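Local coordinates for protein DOA1 (Saccharomyces cerevisiae, PDB 3ODT) that probably binds ubiquitin through a WD40-repeat beta propeller and thereby helps regulate the turnover of F-box proteins, at residues I101-N106 / V117-W122; G60-V65 / L74-K79; S180-D185 / L206-D211. All blocks are in the same frame, centred on the assembly; numbering follows the deposited sequence.

Contact 1: residues I101-N106 / V117-W122; sequences IGHQGN and VISGSW
The carbonyl O of Asn106 is gripped twice, by Ser121, the last residue of strand 116-121, and by Trp122 just after it. Trp122 N donates to it in the carbonyl plane at 2.9 Å. Ser121 OG, also 2.9 Å from Asn106 O, comes from above that plane, 55° out of it. Ser121 reaches it because OG is anti to the backbone N (chi1 172°), and the same hydroxyl accepts from Asp123 N just beyond the strand. Beyond the carbonyl, the Asn106 amide stands over one face of the Trp122 indole, with ND2 3.1 Å above the plane and over its centre. The amide plane stands 77° from the ring plane, with ND2 the amide atom nearest the ring, consistent with an N-H directed at the pi cloud. OD1 turns instead to Asn63 ND2 in the preceding blade, while Trp122 meets Trp146 edge-to-face.

Two residues earlier on the strand, the His103 ring reaches Ser119. His103 NE2 and Ser119 OG lie 2.7 Å apart, and the hydroxyl sits in the ring plane at its edge. One face of the imidazole rests on Ser121 CB, 3.2 Å from His103 ND1. Asp123 bonds to ND1, and Trp129 NE1 bonds to Ser119 OG. Asp123, His103, Ser119 and Trp129 thus form the Asp-His-Ser-Trp tetrad of WD40 blades. Held at both nitrogens, the buried ring has its rotation fixed, and the Asp123 carboxylate at ND1 would probably polarise the ring; the network therefore ties the loop entering the blade to its second and third strands.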
loop_
_atom_site.group_PDB
_atom_site.type_symbol
_atom_site.label_atom_id
_atom_site.label_comp_id
_atom_site.label_asym_id
_atom_site.label_seq_id
_atom_site.Cartn_x
_atom_site.Cartn_y
_atom_site.Cartn_z
ATOM N N ILE A 101 6.032 -4.796 18.378
ATOM C CA ILE A 101 5.344 -3.971 19.344
ATOM C C ILE A 101 6.038 -2.614 19.443
ATOM O O ILE A 101 7.258 -2.544 19.444
ATOM C CB ILE A 101 5.303 -4.664 20.731
ATOM C CG1 ILE A 101 4.393 -3.857 21.661
ATOM C CG2 ILE A 101 6.719 -4.911 21.326
ATOM C CD1 ILE A 101 4.004 -4.608 22.918
ATOM N N GLY A 102 5.250 -1.555 19.520
ATOM C CA GLY A 102 5.768 -0.226 19.760
ATOM C C GLY A 102 4.868 0.920 19.335
ATOM O O GLY A 102 4.939 1.999 19.898
ATOM N N HIS A 103 4.037 0.733 18.315
ATOM C CA HIS A 103 3.135 1.822 17.931
ATOM C C HIS A 103 2.079 2.069 18.993
ATOM O O HIS A 103 1.698 1.149 19.735
ATOM C CB HIS A 103 2.457 1.513 16.607
ATOM C CG HIS A 103 3.307 1.843 15.435
ATOM N ND1 HIS A 103 3.711 3.134 15.169
ATOM C CD2 HIS A 103 3.797 1.072 14.432
ATOM C CE1 HIS A 103 4.449 3.134 14.070
ATOM N NE2 HIS A 103 4.517 1.903 13.606
ATOM N N GLN A 104 1.608 3.311 19.045
ATOM C CA GLN A 104 0.659 3.737 20.059
ATOM C C GLN A 104 -0.621 4.225 19.394
ATOM O O GLN A 104 -1.447 4.876 20.024
ATOM C CB GLN A 104 1.255 4.849 20.923
ATOM C CG GLN A 104 2.533 4.435 21.635
ATOM C CD GLN A 104 2.327 3.218 22.509
ATOM O OE1 GLN A 104 1.262 3.048 23.109
ATOM N NE2 GLN A 104 3.345 2.347 22.574
ATOM N N GLY A 105 -0.784 3.895 18.117
ATOM C CA GLY A 105 -2.006 4.175 17.412
ATOM C C GLY A 105 -2.104 3.269 16.200
ATOM O O GLY A 105 -1.230 2.437 15.932
ATOM N N ASN A 106 -3.175 3.473 15.452
ATOM C CA ASN A 106 -3.508 2.686 14.265
ATOM C C ASN A 106 -2.280 2.533 13.382
ATOM O O ASN A 106 -1.625 3.534 13.066
ATOM C CB ASN A 106 -4.611 3.387 13.485
ATOM C CG ASN A 106 -5.018 2.641 12.241
ATOM O OD1 ASN A 106 -5.012 1.401 12.194
ATOM N ND2 ASN A 106 -5.392 3.405 11.200
ATOM N N VAL A 117 11.182 -3.926 7.606
ATOM C CA VAL A 117 9.769 -3.595 7.659
ATOM C C VAL A 117 9.671 -2.124 8.036
ATOM O O VAL A 117 10.349 -1.652 8.956
ATOM C CB VAL A 117 9.023 -4.421 8.723
ATOM C CG1 VAL A 117 7.538 -4.059 8.761
ATOM C CG2 VAL A 117 9.200 -5.891 8.429
ATOM N N ILE A 118 8.834 -1.372 7.331
ATOM C CA ILE A 118 8.571 -0.005 7.739
ATOM C C ILE A 118 7.073 0.219 7.829
ATOM O O ILE A 118 6.318 -0.155 6.923
ATOM C CB ILE A 118 9.304 1.043 6.849
ATOM C CG1 ILE A 118 9.172 2.448 7.446
ATOM C CG2 ILE A 118 8.849 0.978 5.412
ATOM C CD1 ILE A 118 10.016 3.499 6.739
ATOM N N SER A 119 6.651 0.811 8.949
ATOM C CA SER A 119 5.239 0.978 9.264
ATOM C C SER A 119 4.926 2.463 9.480
ATOM O O SER A 119 5.768 3.238 9.975
ATOM C CB SER A 119 4.873 0.179 10.520
ATOM O OG SER A 119 5.736 0.539 11.589
ATOM N N GLY A 120 3.721 2.858 9.058
ATOM C CA GLY A 120 3.192 4.188 9.288
ATOM C C GLY A 120 2.038 4.111 10.250
ATOM O O GLY A 120 1.249 3.163 10.217
ATOM N N SER A 121 1.895 5.136 11.086
ATOM C CA SER A 121 0.852 5.120 12.107
ATOM C C SER A 121 0.206 6.453 12.413
ATOM O O SER A 121 0.823 7.536 12.320
ATOM C CB SER A 121 1.449 4.501 13.390
ATOM O OG SER A 121 0.597 4.573 14.536
ATOM N N TRP A 122 -1.036 6.372 12.863
ATOM C CA TRP A 122 -1.741 7.542 13.368
ATOM C C TRP A 122 -1.148 8.075 14.659
ATOM O O TRP A 122 -1.567 9.150 15.142
ATOM C CB TRP A 122 -3.206 7.212 13.594
ATOM C CG TRP A 122 -3.956 7.013 12.341
ATOM C CD1 TRP A 122 -3.469 7.144 11.079
ATOM C CD2 TRP A 122 -5.331 6.661 12.214
ATOM N NE1 TRP A 122 -4.476 6.922 10.165
ATOM C CE2 TRP A 122 -5.625 6.619 10.837
ATOM C CE3 TRP A 122 -6.344 6.369 13.127
ATOM C CZ2 TRP A 122 -6.882 6.290 10.350
ATOM C CZ3 TRP A 122 -7.597 6.042 12.643
ATOM C CH2 TRP A 122 -7.850 5.991 11.266
#

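Contact 2: residues G60-V65 / L74-K79; sequences GFLNSV and LLFGGK
Gly77 O takes two neighbouring amides at once, Asn63 N at 2.8 Å and Ser64 N at 3.1 Å. Here the backbones are tightly pressed. Gly78 brings its CA within 3.3 Å of Phe61 O, in a CH···O contact beside the bond that Lys79 N makes to that same oxygen. Gly77 N returns a bond to Ser64 O, and Val65 CA approaches Leu75 O at 3.1 Å. Asn63 and Ser64 facing one residue make a classic beta bulge, which shifts the register by one in the hairpin of strands 62-68 and 73-78, the two inner strands of a propeller blade. Ser64 OG occupies the position between backbone N and carbonyl carbon (chi1 57°) and bonds to Val107 O of the next blade.

Leu62 meets Phe76 more loosely and at a slant, both methyls near one ring atom: CD1 is 3.9 Å from Phe76 CD2. That apolar side is closed by Val35 and Val41 of the preceding blade. Looser still is the solvent end. Phe61 and Lys79 run alongside each other and touch, Lys79 CG lying 4.1 Å from both Phe61 CB and Phe61 CD2. The lysine bends at three torsions; the phenylalanine ring takes a cation-pi contact from Arg37.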
loop_
_atom_site.group_PDB
_atom_site.type_symbol
_atom_site.label_atom_id
_atom_site.label_comp_id
_atom_site.label_asym_id
_atom_site.label_seq_id
_atom_site.Cartn_x
_atom_site.Cartn_y
_atom_site.Cartn_z
ATOM N N GLY A 60 -9.869 -6.486 16.118
ATOM C CA GLY A 60 -9.542 -5.143 15.686
ATOM C C GLY A 60 -9.513 -4.991 14.173
ATOM O O GLY A 60 -9.151 -5.911 13.451
ATOM N N PHE A 61 -9.847 -3.796 13.717
ATOM C CA PHE A 61 -9.812 -3.477 12.309
ATOM C C PHE A 61 -8.376 -3.645 11.831
ATOM O O PHE A 61 -7.422 -3.224 12.526
ATOM C CB PHE A 61 -10.226 -2.027 12.072
ATOM C CG PHE A 61 -11.614 -1.695 12.494
ATOM C CD1 PHE A 61 -12.550 -2.680 12.787
ATOM C CD2 PHE A 61 -11.994 -0.361 12.599
ATOM C CE1 PHE A 61 -13.837 -2.333 13.179
ATOM C CE2 PHE A 61 -13.277 -0.024 12.987
ATOM C CZ PHE A 61 -14.197 -1.012 13.273
ATOM N N LEU A 62 -8.213 -4.246 10.667
ATOM C CA LEU A 62 -6.907 -4.356 10.024
ATOM C C LEU A 62 -6.902 -3.404 8.821
ATOM O O LEU A 62 -7.826 -3.415 7.981
ATOM C CB LEU A 62 -6.608 -5.792 9.610
ATOM C CG LEU A 62 -6.524 -6.808 10.747
ATOM C CD1 LEU A 62 -6.249 -8.186 10.206
ATOM C CD2 LEU A 62 -5.434 -6.371 11.715
ATOM N N ASN A 63 -5.857 -2.580 8.777
ATOM C CA ASN A 63 -5.713 -1.491 7.815
ATOM C C ASN A 63 -4.518 -1.566 6.893
ATOM O O ASN A 63 -4.462 -0.869 5.886
ATOM C CB ASN A 63 -5.721 -0.166 8.554
ATOM C CG ASN A 63 -7.080 0.141 9.162
ATOM O OD1 ASN A 63 -8.095 0.019 8.489
ATOM N ND2 ASN A 63 -7.099 0.512 10.451
ATOM N N SER A 64 -3.563 -2.431 7.225
ATOM C CA SER A 64 -2.338 -2.535 6.457
ATOM C C SER A 64 -1.839 -3.988 6.415
ATOM O O SER A 64 -2.032 -4.777 7.364
ATOM C CB SER A 64 -1.287 -1.594 7.046
ATOM O OG SER A 64 -1.050 -1.885 8.402
ATOM N N VAL A 65 -1.154 -4.301 5.324
ATOM C CA VAL A 65 -0.557 -5.617 5.120
ATOM C C VAL A 65 0.670 -5.451 4.227
ATOM O O VAL A 65 0.738 -4.525 3.392
ATOM C CB VAL A 65 -1.575 -6.603 4.443
ATOM C CG1 VAL A 65 -1.850 -6.205 2.988
ATOM C CG2 VAL A 65 -1.140 -8.064 4.546
ATOM N N LEU A 74 3.006 -13.065 6.099
ATOM C CA LEU A 74 2.123 -11.934 5.907
ATOM C C LEU A 74 2.143 -11.085 7.175
ATOM O O LEU A 74 1.819 -11.583 8.262
ATOM C CB LEU A 74 0.699 -12.402 5.633
ATOM C CG LEU A 74 0.510 -13.067 4.275
ATOM C CD1 LEU A 74 -0.826 -13.735 4.241
ATOM C CD2 LEU A 74 0.652 -12.085 3.121
ATOM N N LEU A 75 2.518 -9.824 7.030
ATOM C CA LEU A 75 2.561 -8.886 8.155
ATOM C C LEU A 75 1.352 -7.956 8.064
ATOM O O LEU A 75 1.001 -7.496 6.980
ATOM C CB LEU A 75 3.850 -8.062 8.152
ATOM C CG LEU A 75 5.162 -8.820 8.062
ATOM C CD1 LEU A 75 6.304 -7.849 8.119
ATOM C CD2 LEU A 75 5.250 -9.781 9.169
ATOM N N PHE A 76 0.719 -7.656 9.188
ATOM C CA PHE A 76 -0.522 -6.911 9.135
ATOM C C PHE A 76 -0.702 -6.105 10.425
ATOM O O PHE A 76 -0.211 -6.476 11.501
ATOM C CB PHE A 76 -1.708 -7.862 8.896
ATOM C CG PHE A 76 -1.747 -9.026 9.825
ATOM C CD1 PHE A 76 -1.053 -10.190 9.539
ATOM C CD2 PHE A 76 -2.472 -8.968 11.000
ATOM C CE1 PHE A 76 -1.060 -11.243 10.403
ATOM C CE2 PHE A 76 -2.506 -10.070 11.852
ATOM C CZ PHE A 76 -1.803 -11.196 11.541
ATOM N N GLY A 77 -1.401 -4.997 10.313
ATOM C CA GLY A 77 -1.640 -4.155 11.461
ATOM C C GLY A 77 -2.881 -3.304 11.278
ATOM O O GLY A 77 -3.485 -3.246 10.201
ATOM N N GLY A 78 -3.271 -2.669 12.369
ATOM C CA GLY A 78 -4.436 -1.809 12.335
ATOM C C GLY A 78 -4.688 -1.155 13.668
ATOM O O GLY A 78 -3.744 -0.724 14.369
ATOM N N LYS A 79 -5.964 -1.130 14.048
ATOM C CA LYS A 79 -6.400 -0.275 15.148
ATOM C C LYS A 79 -5.816 -0.705 16.488
ATOM O O LYS A 79 -5.694 0.119 17.395
ATOM C CB LYS A 79 -7.930 -0.196 15.229
ATOM C CG LYS A 79 -8.524 0.887 14.313
ATOM C CD LYS A 79 -8.076 2.331 14.717
ATOM C CE LYS A 79 -8.914 2.929 15.836
ATOM N NZ LYS A 79 -10.336 3.126 15.395
#

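Contact 3: residues S180-D185 / L206-D211; sequences SGIHND and LIKLVD
Ile182 is the first residue of 180-185 to reach strand 206-211, and it does so with both its backbone and its side chain. Its carbonyl O receives Lys208 NZ at 2.8 Å, and the C=O···N angle of 167° places the ammonium almost straight ahead of the carbonyl. Lys208 arrives there with its chain fully extended beyond CG. On the way it slides past the isoleucine in the opposite direction, its CD 3.9 Å from Ile182 CG2. The positive end would probably polarise the peptide group it bonds to.

The Ile182 branches, meanwhile, point at Val210. Chi1 of -50° sets CG2 anti to the backbone N, and there it meets Val210 CG2 at 3.8 Å; Ile182 CD1 lies 3.8 Å from Val210 CG1, so the two residues meet tip to tip through both branches. By alignment of the WD40 repeats, Ile182 probably occupies the position of His103 in the blade of contact 1, Val210 that of Trp129 and Ser200, which touches Ile182, that of Ser119. A hydrophobic pair plus one lysine bond thus appears to replace the polar network between the entering loop and the third strand.

Next in sequence, His183 lays its imidazole obliquely beside the aliphatic part of Lys208 and near the Leu206 carbonyl, with the ring and the lysine running past each other in opposite senses. It also packs on Ser200, Ser202 and Asp204.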
loop_
_atom_site.group_PDB
_atom_site.type_symbol
_atom_site.label_atom_id
_atom_site.label_comp_id
_atom_site.label_asym_id
_atom_site.label_seq_id
_atom_site.Cartn_x
_atom_site.Cartn_y
_atom_site.Cartn_z
ATOM N N SER A 180 7.584 20.333 1.780
ATOM C CA SER A 180 6.355 20.981 2.257
ATOM C C SER A 180 5.600 21.641 1.117
ATOM O O SER A 180 4.476 22.124 1.309
ATOM C CB SER A 180 6.664 22.028 3.310
ATOM O OG SER A 180 7.361 23.105 2.716
ATOM N N GLY A 181 6.205 21.648 -0.065
ATOM C CA GLY A 181 5.591 22.287 -1.226
ATOM C C GLY A 181 4.968 21.377 -2.278
ATOM O O GLY A 181 4.687 21.828 -3.399
ATOM N N ILE A 182 4.740 20.117 -1.931
ATOM C CA ILE A 182 4.238 19.142 -2.905
ATOM C C ILE A 182 2.713 19.099 -2.894
ATOM O O ILE A 182 2.085 19.149 -3.953
ATOM C CB ILE A 182 4.807 17.742 -2.632
ATOM C CG1 ILE A 182 6.324 17.842 -2.487
ATOM C CG2 ILE A 182 4.419 16.781 -3.763
ATOM C CD1 ILE A 182 7.027 18.402 -3.698
ATOM N N HIS A 183 2.124 18.990 -1.704
ATOM C CA HIS A 183 0.681 19.026 -1.563
ATOM C C HIS A 183 0.316 19.995 -0.466
ATOM O O HIS A 183 1.033 20.088 0.536
ATOM C CB HIS A 183 0.165 17.656 -1.163
ATOM C CG HIS A 183 0.407 16.592 -2.184
ATOM N ND1 HIS A 183 1.411 15.659 -2.057
ATOM C CD2 HIS A 183 -0.226 16.313 -3.345
ATOM C CE1 HIS A 183 1.375 14.829 -3.090
ATOM N NE2 HIS A 183 0.400 15.219 -3.891
ATOM N N ASN A 184 -0.812 20.680 -0.627
ATOM C CA ASN A 184 -1.354 21.537 0.420
ATOM C C ASN A 184 -2.515 20.849 1.136
ATOM O O ASN A 184 -3.505 21.485 1.495
ATOM C CB ASN A 184 -1.809 22.876 -0.162
ATOM C CG ASN A 184 -2.079 23.915 0.908
ATOM O OD1 ASN A 184 -1.473 23.892 1.979
ATOM N ND2 ASN A 184 -2.995 24.834 0.623
ATOM N N ASP A 185 -2.377 19.541 1.333
ATOM C CA ASP A 185 -3.405 18.728 1.946
ATOM C C ASP A 185 -2.714 17.466 2.438
ATOM O O ASP A 185 -1.510 17.273 2.235
ATOM C CB ASP A 185 -4.488 18.370 0.925
ATOM C CG ASP A 185 -5.863 18.082 1.557
ATOM O OD1 ASP A 185 -5.960 17.717 2.758
ATOM O OD2 ASP A 185 -6.858 18.158 0.797
ATOM N N LEU A 206 -4.449 14.719 -6.244
ATOM C CA LEU A 206 -3.326 14.750 -7.173
ATOM C C LEU A 206 -2.306 13.674 -6.834
ATOM O O LEU A 206 -2.168 13.266 -5.683
ATOM C CB LEU A 206 -2.634 16.134 -7.155
ATOM C CG LEU A 206 -3.527 17.327 -7.495
ATOM C CD1 LEU A 206 -2.832 18.667 -7.294
ATOM C CD2 LEU A 206 -4.025 17.181 -8.946
ATOM N N ILE A 207 -1.588 13.259 -7.868
ATOM C CA ILE A 207 -0.398 12.434 -7.781
ATOM C C ILE A 207 0.700 13.268 -8.388
ATOM O O ILE A 207 0.472 13.945 -9.369
ATOM C CB ILE A 207 -0.559 11.157 -8.607
ATOM C CG1 ILE A 207 -1.852 10.429 -8.206
ATOM C CG2 ILE A 207 0.678 10.294 -8.481
ATOM C CD1 ILE A 207 -2.325 9.435 -9.245
ATOM N N LYS A 208 1.863 13.268 -7.770
ATOM C CA LYS A 208 2.993 14.052 -8.250
ATOM C C LYS A 208 4.305 13.249 -8.231
ATOM O O LYS A 208 4.579 12.491 -7.285
ATOM C CB LYS A 208 3.147 15.326 -7.412
ATOM C CG LYS A 208 1.942 16.211 -7.474
ATOM C CD LYS A 208 2.166 17.599 -6.878
ATOM C CE LYS A 208 0.867 18.346 -6.777
ATOM N NZ LYS A 208 1.050 19.778 -6.432
ATOM N N LEU A 209 5.111 13.445 -9.274
ATOM C CA LEU A 209 6.464 12.916 -9.370
ATOM C C LEU A 209 7.409 14.014 -8.902
ATOM O O LEU A 209 7.323 15.153 -9.370
ATOM C CB LEU A 209 6.749 12.550 -10.828
ATOM C CG LEU A 209 8.180 12.125 -11.116
ATOM C CD1 LEU A 209 8.530 10.815 -10.419
ATOM C CD2 LEU A 209 8.352 11.990 -12.597
ATOM N N VAL A 210 8.274 13.687 -7.954
ATOM C CA VAL A 210 9.105 14.657 -7.268
ATOM C C VAL A 210 10.587 14.252 -7.312
ATOM O O VAL A 210 10.949 13.088 -7.119
ATOM C CB VAL A 210 8.653 14.766 -5.775
ATOM C CG1 VAL A 210 9.448 15.841 -5.038
ATOM C CG2 VAL A 210 7.145 15.079 -5.696
ATOM N N ASP A 211 11.430 15.243 -7.554
ATOM C CA ASP A 211 12.880 15.094 -7.490
ATOM C C ASP A 211 13.309 15.110 -6.014
ATOM O O ASP A 211 13.069 16.055 -5.288
ATOM C CB ASP A 211 13.534 16.228 -8.288
ATOM C CG ASP A 211 15.033 16.108 -8.379
ATOM O OD1 ASP A 211 15.707 15.924 -7.349
ATOM O OD2 ASP A 211 15.555 16.230 -9.496
#

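In the fold
Following the chain from the N terminus, contact 2 comes first, where the hairpin of strands 62-68 and 73-78 closes in one blade. Contact 1 comes next: its loop leaves strand 99-100 at the rim of that blade and folds onto strand 116-121 of the following one. Contact 3 repeats the loop-to-strand closure further round, between 180-185 and 206-211. The three lie in series, none nested or crossed. Contacts 1 and 2, with centres 10 Å apart, touch across the blade interface, where Val117 CG2 meets Leu75 CD1 at 3.5 Å. Contact 3 is across the seven-bladed propeller from contact 2, their centres 27 Å apart.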